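PDB 2FK5: fuculose-1-phosphate aldolase, which belongs to the class II aldolase and adducin N-terminal domain family, an alpha/beta fold built round a mixed beta-sheet. Local coordinates for residues N28-T33 and E76-T81. Residues are numbered along the deposited sequence; the frame is centred on the assembly and turned at random.
Sequences NFSVRT and EVYRRT. With SO4 (sulfate ion), chain C.
Tyr78 and Ser30 meet where helix 71-80 packs on a face of the mixed beta-sheet of this class II aldolase fold, with strand 28-32 running between strands 36-40 and 85-89. Axes of strand 28-32 and helix 76-80 pass 10.1 Å apart at a crossing angle of -27°, close enough for one tyrosine to span the layer. Its CG stands anti to the carbonyl carbon, which sends the ring toward the strand. Tyr78 OH lies 2.7 Å from Ser30 OG, a hydrogen bond in which either hydroxyl may be the donor; Ser30 OG sits at the ring edge, near its plane. The same OG bonds to His74 ND1, one helical turn before Tyr78, so this buried hydroxyl links two helix side chains to the strand.

Arg32 runs along the CD2/CE2 side of the ring, with its CA over one face, offset toward the rim. With CG anti to the backbone N (chi1 -175°) and a bend at chi2, its chain passes Tyr78 in the opposite direction: CB is 4.0 Å from Tyr78 CE2, and CD approaches Tyr78 CD2 obliquely at 3.6 Å. Guanidinium and ring planes are 53° apart, which rules out a parallel stack; the methylene chain does most of the touching. Arg32 NH1 is bonded to Gly36 O, and Phe37 also meets the tyrosine ring.

At the far end of strand 28-32, Asn28 ND2 donates to O1 of a sulfate, probably from the crystallisation liquor, which Lys46 and Ser68 also bind. Arg32 NE reaches the helix end through a water in its guanidinium plane, 3.1 Å away, and this water probably donates to Thr81 O. One turn earlier, Val77 O accepts hydrogen bonds from both Thr81 N and Thr81 OG1, from opposite faces of its carbonyl plane.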
loop_
_atom_site.group_PDB
_atom_site.type_symbol
_atom_site.label_atom_id
_atom_site.label_comp_id
_atom_site.label_asym_id
_atom_site.label_seq_id
_atom_site.Cartn_x
_atom_site.Cartn_y
_atom_site.Cartn_z
ATOM N N ASN A 28 -11.530 7.747 -15.707
ATOM C CA ASN A 28 -10.657 7.525 -16.844
ATOM C C ASN A 28 -9.750 8.726 -17.024
ATOM O O ASN A 28 -10.062 9.824 -16.565
ATOM C CB ASN A 28 -11.498 7.290 -18.102
ATOM C CG ASN A 28 -12.727 8.165 -18.147
ATOM O OD1 ASN A 28 -12.635 9.372 -18.357
ATOM N ND2 ASN A 28 -13.894 7.558 -17.931
ATOM N N PHE A 29 -8.607 8.522 -17.664
ATOM C CA PHE A 29 -7.717 9.639 -17.900
ATOM C C PHE A 29 -6.993 9.485 -19.205
ATOM O O PHE A 29 -6.865 8.381 -19.727
ATOM C CB PHE A 29 -6.730 9.851 -16.746
ATOM C CG PHE A 29 -6.406 8.613 -15.975
ATOM C CD1 PHE A 29 -5.211 7.932 -16.192
ATOM C CD2 PHE A 29 -7.278 8.152 -14.993
ATOM C CE1 PHE A 29 -4.893 6.805 -15.431
ATOM C CE2 PHE A 29 -6.970 7.032 -14.233
ATOM C CZ PHE A 29 -5.775 6.360 -14.451
ATOM N N SER A 30 -6.525 10.610 -19.723
ATOM C CA SER A 30 -5.848 10.627 -21.008
ATOM C C SER A 30 -4.854 11.762 -21.111
ATOM O O SER A 30 -4.824 12.671 -20.269
ATOM C CB SER A 30 -6.884 10.822 -22.108
ATOM O OG SER A 30 -7.503 12.096 -21.947
ATOM N N VAL A 31 -4.046 11.705 -22.170
ATOM C CA VAL A 31 -3.081 12.751 -22.460
ATOM C C VAL A 31 -3.149 12.999 -23.972
ATOM O O VAL A 31 -3.451 12.095 -24.744
ATOM C CB VAL A 31 -1.627 12.360 -22.084
ATOM C CG1 VAL A 31 -1.535 12.097 -20.590
ATOM C CG2 VAL A 31 -1.186 11.137 -22.878
ATOM N N ARG A 32 -2.890 14.232 -24.366
ATOM C CA ARG A 32 -2.903 14.618 -25.777
ATOM C C ARG A 32 -1.628 14.060 -26.401
ATOM O O ARG A 32 -0.567 14.088 -25.774
ATOM C CB ARG A 32 -2.893 16.142 -25.886
ATOM C CG ARG A 32 -3.033 16.707 -27.296
ATOM C CD ARG A 32 -4.490 16.736 -27.740
ATOM N NE ARG A 32 -4.662 17.608 -28.899
ATOM C CZ ARG A 32 -4.403 17.247 -30.150
ATOM N NH1 ARG A 32 -3.972 16.022 -30.407
ATOM N NH2 ARG A 32 -4.539 18.122 -31.138
ATOM N N THR A 33 -1.741 13.539 -27.618
ATOM C CA THR A 33 -0.593 13.006 -28.347
ATOM C C THR A 33 -0.614 13.613 -29.749
ATOM O O THR A 33 -1.584 14.267 -30.135
ATOM C CB THR A 33 -0.669 11.488 -28.500
ATOM O OG1 THR A 33 -1.885 11.140 -29.177
ATOM C CG2 THR A 33 -0.617 10.806 -27.130
ATOM N N GLU A 76 -13.728 15.726 -27.368
ATOM C CA GLU A 76 -14.278 17.065 -27.546
ATOM C C GLU A 76 -13.459 18.094 -26.780
ATOM O O GLU A 76 -13.241 19.201 -27.259
ATOM C CB GLU A 76 -15.743 17.093 -27.093
ATOM C CG GLU A 76 -16.562 18.223 -27.702
ATOM C CD GLU A 76 -16.587 18.171 -29.223
ATOM O OE1 GLU A 76 -16.722 17.059 -29.777
ATOM O OE2 GLU A 76 -16.479 19.239 -29.862
ATOM N N VAL A 77 -12.999 17.734 -25.583
ATOM C CA VAL A 77 -12.181 18.654 -24.796
ATOM C C VAL A 77 -10.887 18.970 -25.540
ATOM O O VAL A 77 -10.440 20.111 -25.572
ATOM C CB VAL A 77 -11.804 18.051 -23.409
ATOM C CG1 VAL A 77 -10.808 18.950 -22.708
ATOM C CG2 VAL A 77 -13.045 17.880 -22.553
ATOM N N TYR A 78 -10.273 17.955 -26.132
ATOM C CA TYR A 78 -9.031 18.183 -26.854
ATOM C C TYR A 78 -9.286 18.977 -28.135
ATOM O O TYR A 78 -8.457 19.786 -28.539
ATOM C CB TYR A 78 -8.355 16.856 -27.174
ATOM C CG TYR A 78 -7.763 16.198 -25.949
ATOM C CD1 TYR A 78 -8.040 14.870 -25.650
ATOM C CD2 TYR A 78 -6.928 16.912 -25.091
ATOM C CE1 TYR A 78 -7.495 14.257 -24.512
ATOM C CE2 TYR A 78 -6.377 16.311 -23.950
ATOM C CZ TYR A 78 -6.670 14.984 -23.673
ATOM O OH TYR A 78 -6.149 14.384 -22.546
ATOM N N ARG A 79 -10.435 18.743 -28.756
ATOM C CA ARG A 79 -10.795 19.465 -29.976
ATOM C C ARG A 79 -10.976 20.954 -29.691
ATOM O O ARG A 79 -10.396 21.798 -30.366
ATOM C CB ARG A 79 -12.105 18.931 -30.556
ATOM C CG ARG A 79 -12.035 17.597 -31.278
ATOM C CD ARG A 79 -13.451 17.137 -31.625
ATOM N NE ARG A 79 -13.490 15.990 -32.528
ATOM C CZ ARG A 79 -14.610 15.386 -32.910
ATOM N NH1 ARG A 79 -15.783 15.814 -32.459
ATOM N NH2 ARG A 79 -14.565 14.366 -33.758
ATOM N N ARG A 80 -11.771 21.266 -28.672
ATOM C CA ARG A 80 -12.086 22.647 -28.324
ATOM C C ARG A 80 -11.179 23.409 -27.371
ATOM O O ARG A 80 -11.308 24.624 -27.255
ATOM C CB ARG A 80 -13.518 22.710 -27.786
ATOM C CG ARG A 80 -14.555 22.300 -28.805
ATOM C CD ARG A 80 -15.922 22.101 -28.176
ATOM N NE ARG A 80 -16.898 21.684 -29.176
ATOM C CZ ARG A 80 -17.671 22.520 -29.860
ATOM N NH1 ARG A 80 -17.588 23.826 -29.644
ATOM N NH2 ARG A 80 -18.512 22.050 -30.776
ATOM N N THR A 81 -10.266 22.725 -26.687
ATOM C CA THR A 81 -9.393 23.418 -25.746
ATOM C C THR A 81 -7.929 23.075 -25.985
ATOM O O THR A 81 -7.608 22.253 -26.836
ATOM C CB THR A 81 -9.717 23.035 -24.287
ATOM O OG1 THR A 81 -9.237 21.711 -24.038
ATOM C CG2 THR A 81 -11.224 23.069 -24.036
HETATM S S SO4 C . -14.778 3.516 -18.413
HETATM O O1 SO4 C . -13.739 4.596 -18.700
HETATM O O2 SO4 C . -15.393 3.120 -19.751
HETATM O O3 SO4 C . -14.088 2.380 -17.926
HETATM O O4 SO4 C . -15.813 4.188 -17.710
HETATM O O HOH W 1 -5.482 19.949 -27.012
#